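Putative retaining b-glycosidase (Saccharophagus degradans, PDB 5A95) probably hydrolyses mixed-linkage beta-1,3-1,4-glucans with retention of configuration, as a beta-glucanase of glycoside hydrolase family 5, subfamily 26. Local coordinates at residues G70-D75 with T101-I106; L137-H142 with A182-F187; L292-P297 with A353-V358. The protein carries 1 engineered substitution. All blocks are in the same frame, centred on the assembly; numbering follows the deposited sequence.

Interaction 1: G70-D75 with T101-I106; sequences GVNIAD and TIRLPI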
loop_
_atom_site.group_PDB
_atom_site.type_symbol
_atom_site.label_atom_id
_atom_site.label_comp_id
_atom_site.label_asym_id
_atom_site.label_seq_id
_atom_site.Cartn_x
_atom_site.Cartn_y
_atom_site.Cartn_z
ATOM N N GLY A 70 2.944 -25.572 25.821
ATOM C CA GLY A 70 3.593 -24.442 26.471
ATOM C C GLY A 70 2.710 -23.241 26.638
ATOM O O GLY A 70 1.501 -23.365 26.851
ATOM N N VAL A 71 3.334 -22.069 26.544
ATOM C CA VAL A 71 2.677 -20.819 26.861
ATOM C C VAL A 71 3.080 -19.727 25.877
ATOM O O VAL A 71 4.152 -19.779 25.271
ATOM C CB VAL A 71 2.999 -20.321 28.287
ATOM C CG1 VAL A 71 2.681 -21.386 29.316
ATOM C CG2 VAL A 71 4.456 -19.910 28.428
ATOM N N ASN A 72 2.194 -18.736 25.750
ATOM C CA ASN A 72 2.544 -17.402 25.288
ATOM C C ASN A 72 3.226 -16.634 26.390
ATOM O O ASN A 72 2.848 -16.760 27.564
ATOM C CB ASN A 72 1.265 -16.640 24.934
ATOM C CG ASN A 72 0.648 -17.102 23.644
ATOM O OD1 ASN A 72 0.999 -16.584 22.593
ATOM N ND2 ASN A 72 -0.234 -18.094 23.706
ATOM N N ILE A 73 4.162 -15.776 26.003
ATOM C CA ILE A 73 4.594 -14.665 26.826
ATOM C C ILE A 73 4.171 -13.406 26.087
ATOM O O ILE A 73 3.641 -13.478 24.963
ATOM C CB ILE A 73 6.101 -14.696 27.112
ATOM C CG1 ILE A 73 6.917 -14.677 25.816
ATOM C CG2 ILE A 73 6.448 -15.904 27.987
ATOM C CD1 ILE A 73 8.415 -14.559 26.032
ATOM N N ALA A 74 4.327 -12.255 26.726
ATOM C CA ALA A 74 3.959 -10.998 26.089
ATOM C C ALA A 74 4.931 -10.619 24.961
ATOM O O ALA A 74 6.005 -11.197 24.805
ATOM C CB ALA A 74 3.863 -9.860 27.121
ATOM N N ASP A 75 4.540 -9.604 24.186
ATOM C CA ASP A 75 5.419 -9.035 23.174
ATOM C C ASP A 75 6.765 -8.612 23.788
ATOM O O ASP A 75 6.826 -8.087 24.898
ATOM C CB ASP A 75 4.734 -7.820 22.530
ATOM C CG ASP A 75 5.604 -7.108 21.540
ATOM O OD1 ASP A 75 6.323 -6.175 21.962
ATOM O OD2 ASP A 75 5.529 -7.422 20.327
ATOM N N THR A 101 7.581 -25.384 24.717
ATOM C CA THR A 101 7.323 -24.374 23.685
ATOM C C THR A 101 6.966 -23.043 24.304
ATOM O O THR A 101 6.209 -22.985 25.272
ATOM C CB THR A 101 6.127 -24.827 22.797
ATOM O OG1 THR A 101 6.425 -26.075 22.185
ATOM C CG2 THR A 101 5.848 -23.829 21.690
ATOM N N ILE A 102 7.490 -21.971 23.720
ATOM C CA ILE A 102 7.033 -20.627 23.999
ATOM C C ILE A 102 6.590 -19.978 22.691
ATOM O O ILE A 102 7.302 -20.067 21.680
ATOM C CB ILE A 102 8.140 -19.786 24.648
ATOM C CG1 ILE A 102 8.431 -20.344 26.039
ATOM C CG2 ILE A 102 7.729 -18.317 24.759
ATOM C CD1 ILE A 102 9.607 -19.718 26.755
ATOM N N ARG A 103 5.414 -19.348 22.719
ATOM C CA ARG A 103 4.901 -18.555 21.593
ATOM C C ARG A 103 5.192 -17.080 21.854
ATOM O O ARG A 103 4.878 -16.560 22.937
ATOM C CB ARG A 103 3.415 -18.774 21.410
ATOM C CG ARG A 103 2.757 -17.975 20.291
ATOM C CD ARG A 103 1.354 -18.484 20.087
ATOM N NE ARG A 103 0.548 -17.880 19.033
ATOM C CZ ARG A 103 -0.428 -16.987 19.190
ATOM N NH1 ARG A 103 -0.594 -16.340 20.339
ATOM N NH2 ARG A 103 -1.250 -16.720 18.174
ATOM N N LEU A 104 5.790 -16.425 20.864
ATOM C CA LEU A 104 6.146 -15.007 20.922
ATOM C C LEU A 104 5.148 -14.228 20.063
ATOM O O LEU A 104 5.184 -14.366 18.847
ATOM C CB LEU A 104 7.564 -14.785 20.378
ATOM C CG LEU A 104 8.734 -15.504 21.052
ATOM C CD1 LEU A 104 10.059 -15.049 20.426
ATOM C CD2 LEU A 104 8.734 -15.240 22.543
ATOM N N PRO A 105 4.266 -13.424 20.683
ATOM C CA PRO A 105 3.259 -12.688 19.919
ATOM C C PRO A 105 3.826 -11.345 19.495
ATOM O O PRO A 105 3.727 -10.349 20.232
ATOM C CB PRO A 105 2.109 -12.540 20.918
ATOM C CG PRO A 105 2.779 -12.453 22.242
ATOM C CD PRO A 105 4.016 -13.325 22.146
ATOM N N ILE A 106 4.397 -11.307 18.293
ATOM C CA ILE A 106 5.084 -10.136 17.784
ATOM C C ILE A 106 4.071 -9.161 17.242
ATOM O O ILE A 106 3.448 -9.402 16.216
ATOM C CB ILE A 106 6.126 -10.544 16.739
ATOM C CG1 ILE A 106 7.161 -11.460 17.407
ATOM C CG2 ILE A 106 6.777 -9.321 16.090
ATOM C CD1 ILE A 106 7.932 -12.366 16.485
#
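V71 and R103 meet through their backbones in a parallel pairing, the axes of strand segments 70-72 and 101-106 lying 14° apart. V71 is gripped at both ends, its N donating to T101 O and its O accepting R103 N at 2.9 Å; I73 N continues the ladder to R103 O at 3.2 Å. G70 CA lies 3.2 Å from T101 O in a CA-H...O contact, where any CB would collide with that oxygen.

The polar side-chain contact is N72 against R103. The two run side by side, and R103 CG lies opposite its own main-chain N (chi1 178°), the extended chain carrying NH1 to N72 OD1 at 2.8 Å with an almost straight N-H...O angle of 170°. OD1 sits in the guanidinium plane, whereas the amide plane stands perpendicular to it. R103 NE forms a salt bridge with E185, and NH2 binds N188; with a leucine here, N72 OD1 would probably lose this donor and E185 its counter-charge.

D75 OD2 and P105 O, two acceptors 3.4 Å apart, both turn to H107, one to its backbone N and the other to ND1. D75 also binds S110 and Y119.

Apolar contact is made by I73 CG1 and I102 CG2, 3.9 Å apart, beneath F90 of helix 87-96, while L93 of that helix meets V71 and I102. Strand 136-144 flanks 101-106, strand 326-329 flanks 65-72, and W31 of the second subunit packs on D75.

Interaction 2: L137-H142 with A182-F187; sequences LILDWH and AVYELF. With BGC (beta-D-glucopyranose), chain D.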
loop_
_atom_site.group_PDB
_atom_site.type_symbol
_atom_site.label_atom_id
_atom_site.label_comp_id
_atom_site.label_asym_id
_atom_site.label_seq_id
_atom_site.Cartn_x
_atom_site.Cartn_y
_atom_site.Cartn_z
ATOM N N LEU A 137 10.310 -22.477 19.776
ATOM C CA LEU A 137 9.574 -21.238 19.620
ATOM C C LEU A 137 8.550 -21.343 18.506
ATOM O O LEU A 137 8.821 -21.892 17.439
ATOM C CB LEU A 137 10.529 -20.086 19.301
ATOM C CG LEU A 137 11.527 -19.775 20.417
ATOM C CD1 LEU A 137 12.567 -18.797 19.892
ATOM C CD2 LEU A 137 10.826 -19.189 21.635
ATOM N N ILE A 138 7.398 -20.728 18.758
ATOM C CA ILE A 138 6.422 -20.374 17.739
ATOM C C ILE A 138 6.517 -18.862 17.562
ATOM O O ILE A 138 6.318 -18.124 18.524
ATOM C CB ILE A 138 4.999 -20.776 18.156
ATOM C CG1 ILE A 138 4.888 -22.295 18.371
ATOM C CG2 ILE A 138 3.985 -20.250 17.132
ATOM C CD1 ILE A 138 3.532 -22.742 18.842
ATOM N N LEU A 139 6.802 -18.397 16.345
ATOM C CA LEU A 139 6.813 -16.980 16.076
ATOM C C LEU A 139 5.485 -16.618 15.451
ATOM O O LEU A 139 5.096 -17.172 14.418
ATOM C CB LEU A 139 7.964 -16.598 15.145
ATOM C CG LEU A 139 9.359 -16.956 15.645
ATOM C CD1 LEU A 139 10.430 -16.473 14.673
ATOM C CD2 LEU A 139 9.627 -16.449 17.055
ATOM N N ASP A 140 4.788 -15.693 16.105
ATOM C CA ASP A 140 3.413 -15.317 15.774
ATOM C C ASP A 140 3.391 -13.856 15.336
ATOM O O ASP A 140 3.763 -12.960 16.085
ATOM C CB ASP A 140 2.562 -15.575 17.026
ATOM C CG ASP A 140 1.324 -14.722 17.139
ATOM O OD1 ASP A 140 0.699 -14.358 16.141
ATOM O OD2 ASP A 140 0.972 -14.394 18.303
ATOM N N TRP A 141 3.007 -13.625 14.081
ATOM C CA TRP A 141 2.783 -12.262 13.620
ATOM C C TRP A 141 1.399 -11.845 14.141
ATOM O O TRP A 141 0.341 -12.264 13.638
ATOM C CB TRP A 141 2.883 -12.229 12.103
ATOM C CG TRP A 141 2.739 -10.858 11.465
ATOM C CD1 TRP A 141 1.815 -10.506 10.513
ATOM C CD2 TRP A 141 3.556 -9.699 11.677
ATOM N NE1 TRP A 141 2.005 -9.208 10.126
ATOM C CE2 TRP A 141 3.067 -8.692 10.820
ATOM C CE3 TRP A 141 4.659 -9.402 12.493
ATOM C CZ2 TRP A 141 3.657 -7.425 10.740
ATOM C CZ3 TRP A 141 5.239 -8.129 12.410
ATOM C CH2 TRP A 141 4.728 -7.158 11.564
ATOM N N HIS A 142 1.438 -11.085 15.216
ATOM C CA HIS A 142 0.287 -10.973 16.102
ATOM C C HIS A 142 -0.580 -9.771 15.730
ATOM O O HIS A 142 -0.556 -8.716 16.371
ATOM C CB HIS A 142 0.729 -10.932 17.551
ATOM C CG HIS A 142 -0.362 -11.211 18.511
ATOM N ND1 HIS A 142 -0.707 -12.481 18.891
ATOM C CD2 HIS A 142 -1.216 -10.381 19.152
ATOM C CE1 HIS A 142 -1.703 -12.419 19.749
ATOM N NE2 HIS A 142 -2.032 -11.156 19.926
ATOM N N ALA A 182 10.401 -23.317 15.314
ATOM C CA ALA A 182 9.691 -24.435 14.736
ATOM C C ALA A 182 8.529 -24.047 13.849
ATOM O O ALA A 182 8.271 -24.717 12.860
ATOM C CB ALA A 182 9.229 -25.385 15.817
ATOM N N VAL A 183 7.768 -23.025 14.239
ATOM C CA VAL A 183 6.474 -22.726 13.628
ATOM C C VAL A 183 6.403 -21.236 13.321
ATOM O O VAL A 183 6.754 -20.385 14.166
ATOM C CB VAL A 183 5.328 -23.107 14.591
ATOM C CG1 VAL A 183 3.974 -22.765 14.003
ATOM C CG2 VAL A 183 5.384 -24.576 14.967
ATOM N N TYR A 184 5.979 -20.930 12.097
ATOM C CA TYR A 184 5.734 -19.567 11.629
ATOM C C TYR A 184 4.226 -19.392 11.516
ATOM O O TYR A 184 3.583 -19.903 10.606
ATOM C CB TYR A 184 6.400 -19.303 10.277
ATOM C CG TYR A 184 7.914 -19.263 10.297
ATOM C CD1 TYR A 184 8.636 -19.302 11.472
ATOM C CD2 TYR A 184 8.632 -19.124 9.138
ATOM C CE1 TYR A 184 10.004 -19.247 11.481
ATOM C CE2 TYR A 184 10.016 -19.086 9.135
ATOM C CZ TYR A 184 10.708 -19.174 10.316
ATOM O OH TYR A 184 12.080 -19.142 10.398
ATOM N N GLU A 185 3.665 -18.699 12.515
ATOM C CA GLU A 185 2.206 -18.488 12.603
ATOM C C GLU A 185 1.889 -17.185 11.878
ATOM O O GLU A 185 2.116 -16.098 12.393
ATOM C CB GLU A 185 1.767 -18.496 14.038
ATOM C CG GLU A 185 0.266 -18.323 14.222
ATOM C CD GLU A 185 -0.182 -18.609 15.644
ATOM O OE1 GLU A 185 0.711 -18.800 16.497
ATOM O OE2 GLU A 185 -1.411 -18.607 15.908
ATOM N N LEU A 186 1.381 -17.327 10.668
ATOM C CA LEU A 186 1.397 -16.292 9.648
ATOM C C LEU A 186 0.605 -15.031 9.998
ATOM O O LEU A 186 1.025 -13.933 9.638
ATOM C CB LEU A 186 0.871 -16.851 8.325
ATOM C CG LEU A 186 1.625 -18.085 7.790
ATOM C CD1 LEU A 186 1.048 -18.490 6.429
ATOM C CD2 LEU A 186 3.120 -17.852 7.708
ATOM N N PHE A 187 -0.537 -15.214 10.669
ATOM C CA PHE A 187 -1.421 -14.093 11.007
ATOM C C PHE A 187 -2.323 -14.554 12.144
ATOM O O PHE A 187 -3.276 -15.304 11.927
ATOM C CB PHE A 187 -2.244 -13.650 9.802
ATOM C CG PHE A 187 -2.994 -12.367 10.044
ATOM C CD1 PHE A 187 -4.206 -12.373 10.706
ATOM C CD2 PHE A 187 -2.501 -11.160 9.583
ATOM C CE1 PHE A 187 -4.892 -11.178 10.932
ATOM C CE2 PHE A 187 -3.166 -9.987 9.807
ATOM C CZ PHE A 187 -4.358 -9.992 10.483
HETATM C C2 BGC D . -5.981 -11.606 21.340
HETATM C C3 BGC D . -5.049 -11.267 22.502
HETATM C C4 BGC D . -5.882 -10.791 23.698
HETATM C C5 BGC D . -6.929 -11.832 24.042
HETATM C C6 BGC D . -7.772 -11.438 25.231
HETATM C C1 BGC D . -7.211 -12.415 21.742
HETATM O O1 BGC D . -8.265 -12.303 20.819
HETATM O O2 BGC D . -5.216 -12.281 20.274
HETATM O O3 BGC D . -4.072 -10.295 22.013
HETATM O O4 BGC D . -5.142 -10.483 24.888
HETATM O O5 BGC D . -7.800 -11.915 22.918
HETATM O O6 BGC D . -8.816 -12.412 25.290
#
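D140 and E185 extend side by side from neighbouring parallel strands, their carboxylate planes turned 36° apart and D140 OD1 only 4.5 Å from E185 OE1. Two acidic groups this close would probably repel, but R103 serves both, as the salt-bridge partner of E185 and, through a long, weak ion pair, of D140. E185 CG stands opposite its main-chain N (chi1 -178°) and the chain stays extended, which lays OE1 across I138 at 3.6 Å from CG2. On the same face of the sheet I138 and V183 run alongside each other, CG1 to CB at 3.9 Å. The other face has L139 and Y184, both touching I171 of helix 161-174.

Backbone bonds L139 N to V183 O (2.9 Å) and E185 N to L139 O (2.8 Å) fix this register. Past them, W141 turns its ring edge to L186 O, while its NE1 binds T164.

H142 leads from the strand end to the sugar. Its ND1 donates to the syn lone pair of D140 OD2 at 2.6 Å, close to the ring plane, and this bond fixes the ring's rotation. NE2 then points at O3 of the bound glucose, 3.0 Å away and nearly straight at 170°; N188, E189 and H303 also bind this sugar. The C-terminal ends of parallel strands are where (beta/alpha)8 barrels such as family 5 hydrolases place the substrate site, and here H142 holds a glycan.

Interaction 3: L292-P297 with A353-V358; sequences LGWVQP and AFFKQV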
loop_
_atom_site.group_PDB
_atom_site.type_symbol
_atom_site.label_atom_id
_atom_site.label_comp_id
_atom_site.label_asym_id
_atom_site.label_seq_id
_atom_site.Cartn_x
_atom_site.Cartn_y
_atom_site.Cartn_z
ATOM N N LEU A 292 -5.580 -20.213 24.199
ATOM C CA LEU A 292 -6.664 -20.797 24.977
ATOM C C LEU A 292 -6.464 -20.318 26.409
ATOM O O LEU A 292 -5.384 -19.878 26.769
ATOM C CB LEU A 292 -6.683 -22.328 24.888
ATOM C CG LEU A 292 -5.590 -23.097 25.604
ATOM C CD1 LEU A 292 -6.011 -24.522 25.933
ATOM C CD2 LEU A 292 -4.301 -23.121 24.788
ATOM N N GLY A 293 -7.473 -20.472 27.241
ATOM C CA GLY A 293 -7.392 -20.098 28.642
ATOM C C GLY A 293 -8.649 -19.407 29.124
ATOM O O GLY A 293 -9.547 -19.173 28.344
ATOM N N TRP A 294 -8.691 -19.095 30.418
ATOM C CA TRP A 294 -9.855 -18.454 30.988
ATOM C C TRP A 294 -9.508 -17.678 32.232
ATOM O O TRP A 294 -8.452 -17.859 32.820
ATOM C CB TRP A 294 -10.953 -19.473 31.361
ATOM C CG TRP A 294 -10.744 -20.139 32.707
ATOM C CD1 TRP A 294 -11.306 -19.743 33.905
ATOM C CD2 TRP A 294 -9.910 -21.270 33.033
ATOM N NE1 TRP A 294 -10.882 -20.565 34.927
ATOM C CE2 TRP A 294 -10.037 -21.515 34.420
ATOM C CE3 TRP A 294 -9.089 -22.122 32.280
ATOM C CZ2 TRP A 294 -9.364 -22.564 35.053
ATOM C CZ3 TRP A 294 -8.440 -23.153 32.915
ATOM C CH2 TRP A 294 -8.581 -23.374 34.288
ATOM N N VAL A 295 -10.444 -16.820 32.613
ATOM C CA VAL A 295 -10.475 -16.205 33.933
ATOM C C VAL A 295 -11.915 -16.233 34.442
ATOM O O VAL A 295 -12.858 -16.220 33.676
ATOM C CB VAL A 295 -9.886 -14.768 33.903
ATOM C CG1 VAL A 295 -10.695 -13.857 32.992
ATOM C CG2 VAL A 295 -9.750 -14.157 35.315
ATOM N N GLN A 296 -12.064 -16.226 35.764
ATOM C CA GLN A 296 -13.361 -16.090 36.402
ATOM C C GLN A 296 -14.098 -14.875 35.853
ATOM O O GLN A 296 -13.472 -13.884 35.475
ATOM C CB GLN A 296 -13.182 -15.900 37.915
ATOM C CG GLN A 296 -12.717 -17.138 38.633
ATOM C CD GLN A 296 -13.767 -18.227 38.689
ATOM O OE1 GLN A 296 -14.931 -17.949 38.995
ATOM N NE2 GLN A 296 -13.376 -19.461 38.399
ATOM N N PRO A 297 -15.443 -14.918 35.848
ATOM C CA PRO A 297 -16.173 -13.825 35.211
ATOM C C PRO A 297 -16.047 -12.482 35.905
ATOM O O PRO A 297 -16.290 -11.468 35.266
ATOM C CB PRO A 297 -17.636 -14.311 35.243
ATOM C CG PRO A 297 -17.660 -15.366 36.297
ATOM C CD PRO A 297 -16.324 -16.039 36.243
ATOM N N ALA A 353 -2.211 -22.281 37.603
ATOM C CA ALA A 353 -1.975 -23.466 38.413
ATOM C C ALA A 353 -2.520 -24.709 37.709
ATOM O O ALA A 353 -1.908 -25.771 37.747
ATOM C CB ALA A 353 -2.618 -23.325 39.783
ATOM N N PHE A 354 -3.701 -24.570 37.105
ATOM C CA PHE A 354 -4.332 -25.680 36.417
ATOM C C PHE A 354 -3.412 -26.185 35.290
ATOM O O PHE A 354 -3.081 -27.378 35.204
ATOM C CB PHE A 354 -5.708 -25.275 35.885
ATOM C CG PHE A 354 -6.299 -26.316 34.970
ATOM C CD1 PHE A 354 -6.811 -27.502 35.499
ATOM C CD2 PHE A 354 -6.222 -26.184 33.590
ATOM C CE1 PHE A 354 -7.299 -28.488 34.687
ATOM C CE2 PHE A 354 -6.690 -27.188 32.777
ATOM C CZ PHE A 354 -7.225 -28.326 33.320
ATOM N N PHE A 355 -2.988 -25.285 34.406
ATOM C CA PHE A 355 -2.217 -25.714 33.260
ATOM C C PHE A 355 -0.805 -26.134 33.651
ATOM O O PHE A 355 -0.210 -26.988 33.019
ATOM C CB PHE A 355 -2.180 -24.623 32.191
ATOM C CG PHE A 355 -3.444 -24.519 31.382
ATOM C CD1 PHE A 355 -3.805 -25.561 30.543
ATOM C CD2 PHE A 355 -4.259 -23.419 31.453
ATOM C CE1 PHE A 355 -4.960 -25.482 29.794
ATOM C CE2 PHE A 355 -5.414 -23.329 30.690
ATOM C CZ PHE A 355 -5.751 -24.361 29.866
ATOM N N LYS A 356 -0.280 -25.535 34.715
ATOM C CA LYS A 356 1.030 -25.919 35.180
ATOM C C LYS A 356 1.052 -27.423 35.538
ATOM O O LYS A 356 1.949 -28.170 35.175
ATOM C CB LYS A 356 1.417 -25.108 36.428
ATOM C CG LYS A 356 2.841 -25.306 36.870
ATOM C CD LYS A 356 3.154 -24.391 38.025
ATOM C CE LYS A 356 4.616 -24.475 38.431
ATOM N NZ LYS A 356 4.914 -23.467 39.492
ATOM N N GLN A 357 0.042 -27.848 36.298
ATOM C CA GLN A 357 -0.067 -29.252 36.676
ATOM C C GLN A 357 -0.214 -30.156 35.461
ATOM O O GLN A 357 0.420 -31.188 35.363
ATOM C CB GLN A 357 -1.237 -29.426 37.648
ATOM C CG GLN A 357 -1.464 -30.845 38.145
ATOM C CD GLN A 357 -2.435 -30.902 39.328
ATOM O OE1 GLN A 357 -3.482 -30.281 39.323
ATOM N NE2 GLN A 357 -2.065 -31.647 40.359
ATOM N N VAL A 358 -1.050 -29.748 34.513
ATOM C CA VAL A 358 -1.256 -30.511 33.283
ATOM C C VAL A 358 0.043 -30.670 32.508
ATOM O O VAL A 358 0.396 -31.763 32.083
ATOM C CB VAL A 358 -2.332 -29.826 32.406
ATOM C CG1 VAL A 358 -2.375 -30.402 30.999
ATOM C CG2 VAL A 358 -3.699 -29.917 33.071
#
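The backbones of L292, G293 and W294 stay well clear of the helix that F354 and F355 belong to, the closest CA atoms, of G293 and F355, being 8.9 Å apart with no hydrogen bond across. G293 has a phi of 138°, at which a CB would jam against the carbonyl O of L292.

The gap is bridged by rings. W294 points the edge of its six-membered ring at the face of F354 in an offset edge-to-face pair, centroids 5.6 Å apart and planes at 63°, with CH2 3.7 Å from F354 CD2. Its CG sits between backbone N and carbonyl carbon (chi1 83°), which swings the indole toward the helix. Together W294, F354 and F355 make an aromatic cluster joining the loop after barrel strand 287-289 to helix 350-363, which follows the last barrel strand, 326-329. F355 meets W294 obliquely, CE2 to CZ3 at 3.8 Å, and takes F354 CD2 over the centre of one face. L292 CD1 crosses to F355 CZ at 3.9 Å.

Polar groups pin the loop from outside these segments: Q351 accepts from W294 N, and the hydroxyl of Y312 pairs with G293 N.

In the fold
Interactions 1 and 2 lie in the barrel core, their centres about 7 and 5 Å from the centre of the chain, and are joined because strands 101-106 and 136-144 are neighbours in one sheet; I106 O probably accepts a hydrogen bond from H142 N. Both combine backbone ladders with buried charged or polar side chains, and in interaction 2 H142 touches the sugar. Interaction 3 sits farther out, about 17 Å from the chain centre and 16 to 22 Å from the other centres, without touching either. It joins a loop to a helix by aromatic and apolar contact alone, and its meeting residues are mostly buried although A353 and Q357 of the same helix are exposed.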